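Local coordinates for protein tRNA (Adenine(22)-N(1))-methyltransferase (Mycoplasma capricolum subsp. capricolum, PDB 6QE6) that probably methylates N1 of adenine 22 in tRNA, using S-adenosylmethionine as methyl donor, and is held here with the cofactor product S-adenosylhomocysteine, at residues A[25-30]-A[50-55]. Sequence-based numbering, arbitrary orientation.
With SAH (S-adenosyl-L-homocysteine), chain C.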
loop_
_atom_site.group_PDB
_atom_site.type_symbol
_atom_site.label_atom_id
_atom_site.label_comp_id
_atom_site.label_asym_id
_atom_site.label_seq_id
_atom_site.Cartn_x
_atom_site.Cartn_y
_atom_site.Cartn_z
ATOM N N ARG A 25 7.246 2.844 8.850
ATOM C CA ARG A 25 6.470 2.730 7.615
ATOM C C ARG A 25 5.258 3.660 7.618
ATOM O O ARG A 25 4.897 4.194 6.556
ATOM C CB ARG A 25 6.043 1.286 7.368
ATOM C CG ARG A 25 5.207 0.680 8.448
ATOM C CD ARG A 25 5.070 -0.793 8.190
ATOM N NE ARG A 25 5.117 -1.520 9.446
ATOM C CZ ARG A 25 4.043 -1.814 10.159
ATOM N NH1 ARG A 25 2.833 -1.438 9.718
ATOM N NH2 ARG A 25 4.183 -2.474 11.307
ATOM N N LEU A 26 4.645 3.902 8.792
ATOM C CA LEU A 26 3.531 4.849 8.850
ATOM C C LEU A 26 4.013 6.276 8.645
ATOM O O LEU A 26 3.310 7.086 8.026
ATOM C CB LEU A 26 2.774 4.713 10.176
ATOM C CG LEU A 26 1.797 3.524 10.187
ATOM C CD1 LEU A 26 0.747 3.668 11.264
ATOM C CD2 LEU A 26 1.124 3.344 8.813
ATOM N N ASN A 27 5.210 6.606 9.128
ATOM C CA ASN A 27 5.732 7.927 8.821
ATOM C C ASN A 27 5.958 8.100 7.335
ATOM O O ASN A 27 5.814 9.211 6.818
ATOM C CB ASN A 27 7.021 8.195 9.576
ATOM C CG ASN A 27 6.775 8.955 10.840
ATOM O OD1 ASN A 27 6.732 8.373 11.940
ATOM N ND2 ASN A 27 6.558 10.269 10.700
ATOM N N GLN A 28 6.300 7.024 6.628
ATOM C CA GLN A 28 6.515 7.151 5.191
ATOM C C GLN A 28 5.221 7.513 4.487
ATOM O O GLN A 28 5.224 8.352 3.583
ATOM C CB GLN A 28 7.117 5.871 4.614
ATOM C CG GLN A 28 8.517 5.521 5.163
ATOM C CD GLN A 28 9.398 6.743 5.334
ATOM O OE1 GLN A 28 9.812 7.078 6.448
ATOM N NE2 GLN A 28 9.676 7.424 4.240
ATOM N N VAL A 29 4.101 6.916 4.913
ATOM C CA VAL A 29 2.793 7.310 4.398
ATOM C C VAL A 29 2.485 8.779 4.721
ATOM O O VAL A 29 1.929 9.515 3.888
ATOM C CB VAL A 29 1.706 6.371 4.953
ATOM C CG1 VAL A 29 0.327 6.930 4.660
ATOM C CG2 VAL A 29 1.839 5.003 4.355
ATOM N N ALA A 30 2.830 9.233 5.931
ATOM C CA ALA A 30 2.450 10.584 6.337
ATOM C C ALA A 30 3.200 11.652 5.543
ATOM O O ALA A 30 2.650 12.734 5.297
ATOM C CB ALA A 30 2.679 10.765 7.838
ATOM N N PRO A 50 -4.462 8.597 11.552
ATOM C CA PRO A 50 -5.376 9.753 11.486
ATOM C C PRO A 50 -5.071 10.821 12.520
ATOM O O PRO A 50 -5.098 12.014 12.193
ATOM C CB PRO A 50 -6.756 9.120 11.712
ATOM C CG PRO A 50 -6.627 7.751 11.179
ATOM C CD PRO A 50 -5.207 7.325 11.497
ATOM N N ILE A 51 -4.784 10.419 13.763
ATOM C CA ILE A 51 -4.462 11.378 14.817
ATOM C C ILE A 51 -3.233 12.197 14.439
ATOM O O ILE A 51 -3.251 13.430 14.491
ATOM C CB ILE A 51 -4.277 10.646 16.161
ATOM C CG1 ILE A 51 -5.634 10.197 16.708
ATOM C CG2 ILE A 51 -3.536 11.517 17.173
ATOM C CD1 ILE A 51 -5.533 9.078 17.705
ATOM N N TYR A 52 -2.151 11.528 14.034
ATOM C CA TYR A 52 -0.945 12.245 13.619
ATOM C C TYR A 52 -1.243 13.252 12.508
ATOM O O TYR A 52 -0.822 14.416 12.579
ATOM C CB TYR A 52 0.122 11.254 13.155
ATOM C CG TYR A 52 1.393 11.918 12.688
ATOM C CD1 TYR A 52 2.448 12.117 13.578
ATOM C CD2 TYR A 52 1.545 12.357 11.363
ATOM C CE1 TYR A 52 3.628 12.730 13.183
ATOM C CE2 TYR A 52 2.732 12.984 10.946
ATOM C CZ TYR A 52 3.774 13.161 11.873
ATOM O OH TYR A 52 4.965 13.761 11.516
ATOM N N LEU A 53 -1.959 12.806 11.461
ATOM C CA LEU A 53 -2.223 13.659 10.303
ATOM C C LEU A 53 -3.042 14.887 10.686
ATOM O O LEU A 53 -2.787 15.994 10.196
ATOM C CB LEU A 53 -2.942 12.862 9.216
ATOM C CG LEU A 53 -2.148 11.780 8.486
ATOM C CD1 LEU A 53 -3.088 10.985 7.625
ATOM C CD2 LEU A 53 -1.049 12.401 7.644
ATOM N N VAL A 54 -4.032 14.712 11.559
ATOM C CA VAL A 54 -4.817 15.862 11.993
ATOM C C VAL A 54 -3.978 16.782 12.880
ATOM O O VAL A 54 -3.994 18.005 12.715
ATOM C CB VAL A 54 -6.099 15.391 12.697
ATOM C CG1 VAL A 54 -6.690 16.518 13.543
ATOM C CG2 VAL A 54 -7.101 14.914 11.652
ATOM N N GLN A 55 -3.207 16.210 13.809
ATOM C CA GLN A 55 -2.377 17.030 14.690
ATOM C C GLN A 55 -1.388 17.884 13.909
ATOM O O GLN A 55 -1.096 19.010 14.310
ATOM C CB GLN A 55 -1.632 16.147 15.691
ATOM C CG GLN A 55 -2.526 15.622 16.803
ATOM C CD GLN A 55 -1.779 14.801 17.832
ATOM O OE1 GLN A 55 -0.887 14.018 17.495
ATOM N NE2 GLN A 55 -2.158 14.957 19.098
HETATM N N SAH C . -3.154 0.474 9.967
HETATM C CA SAH C . -2.283 -0.079 10.999
HETATM C CB SAH C . -2.841 -1.409 11.527
HETATM C CG SAH C . -2.868 -2.586 10.551
HETATM S SD SAH C . -3.412 -4.117 11.354
HETATM C C SAH C . -0.854 -0.275 10.484
HETATM O O SAH C . -0.619 -0.339 9.273
HETATM O OXT SAH C . 0.099 -0.379 11.266
HETATM C "C5'" SAH C . -4.673 -4.398 10.090
HETATM C "C4'" SAH C . -6.022 -3.808 10.487
HETATM O "O4'" SAH C . -6.887 -3.854 9.378
HETATM C "C3'" SAH C . -6.707 -4.606 11.581
HETATM O "O3'" SAH C . -7.110 -3.735 12.613
HETATM C "C2'" SAH C . -7.930 -5.216 10.918
HETATM O "O2'" SAH C . -9.000 -5.225 11.822
HETATM C "C1'" SAH C . -8.171 -4.279 9.756
HETATM N N9 SAH C . -8.794 -4.922 8.597
HETATM C C8 SAH C . -8.551 -6.174 8.111
HETATM N N7 SAH C . -9.335 -6.353 7.013
HETATM C C5 SAH C . -10.053 -5.245 6.799
HETATM C C6 SAH C . -10.995 -4.915 5.837
HETATM N N6 SAH C . -11.331 -5.781 4.884
HETATM N N1 SAH C . -11.584 -3.672 5.883
HETATM C C2 SAH C . -11.240 -2.764 6.865
HETATM N N3 SAH C . -10.303 -3.110 7.815
HETATM C C4 SAH C . -9.720 -4.331 7.781
#
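The methyl of A30 meets both Y52 and L53, and these two touches are the apolar part of a small contact between helices. CB of A30 comes obliquely against the Y52 ring, 3.8 Å from CE2 and slightly farther from CD2. From the other residue, CD2 of L53 lies 4.1 Å from the same CB, so one methyl touches both a ring carbon of Y52 and a branch of L53. Y52 reaches across because its CG stands anti to the backbone N (chi1 179°), which extends the ring toward helix 24-31 and carries the hydroxyl one turn back, to N27. There the two side chains cross at about a right angle, with amide and ring planes 78° apart, and at 3.9 Å ND2 of N27 and OH of Y52 are near but too far apart to hydrogen-bond. The helix segments run in roughly the same direction, 41° apart; the axes of these short segments approach to 10.8 Å at the closest, and only about 143 Å² is buried in all.

At the start of 25-30, R25 turns to the bound cofactor product SAH: its NH1 gives a weak hydrogen bond of 3.3 Å to carboxylate OXT of SAH, while carboxylate O lies at the edge of the guanidinium, in its plane. L22 packs on both N27 and Y52, and K58 NZ hydrogen-bonds to A30 O. Both helices pack against the central sheet of this Rossmann-like methyltransferase fold, L26 and V29 against strand 109-115 and P50 and L53 against strand 59-66.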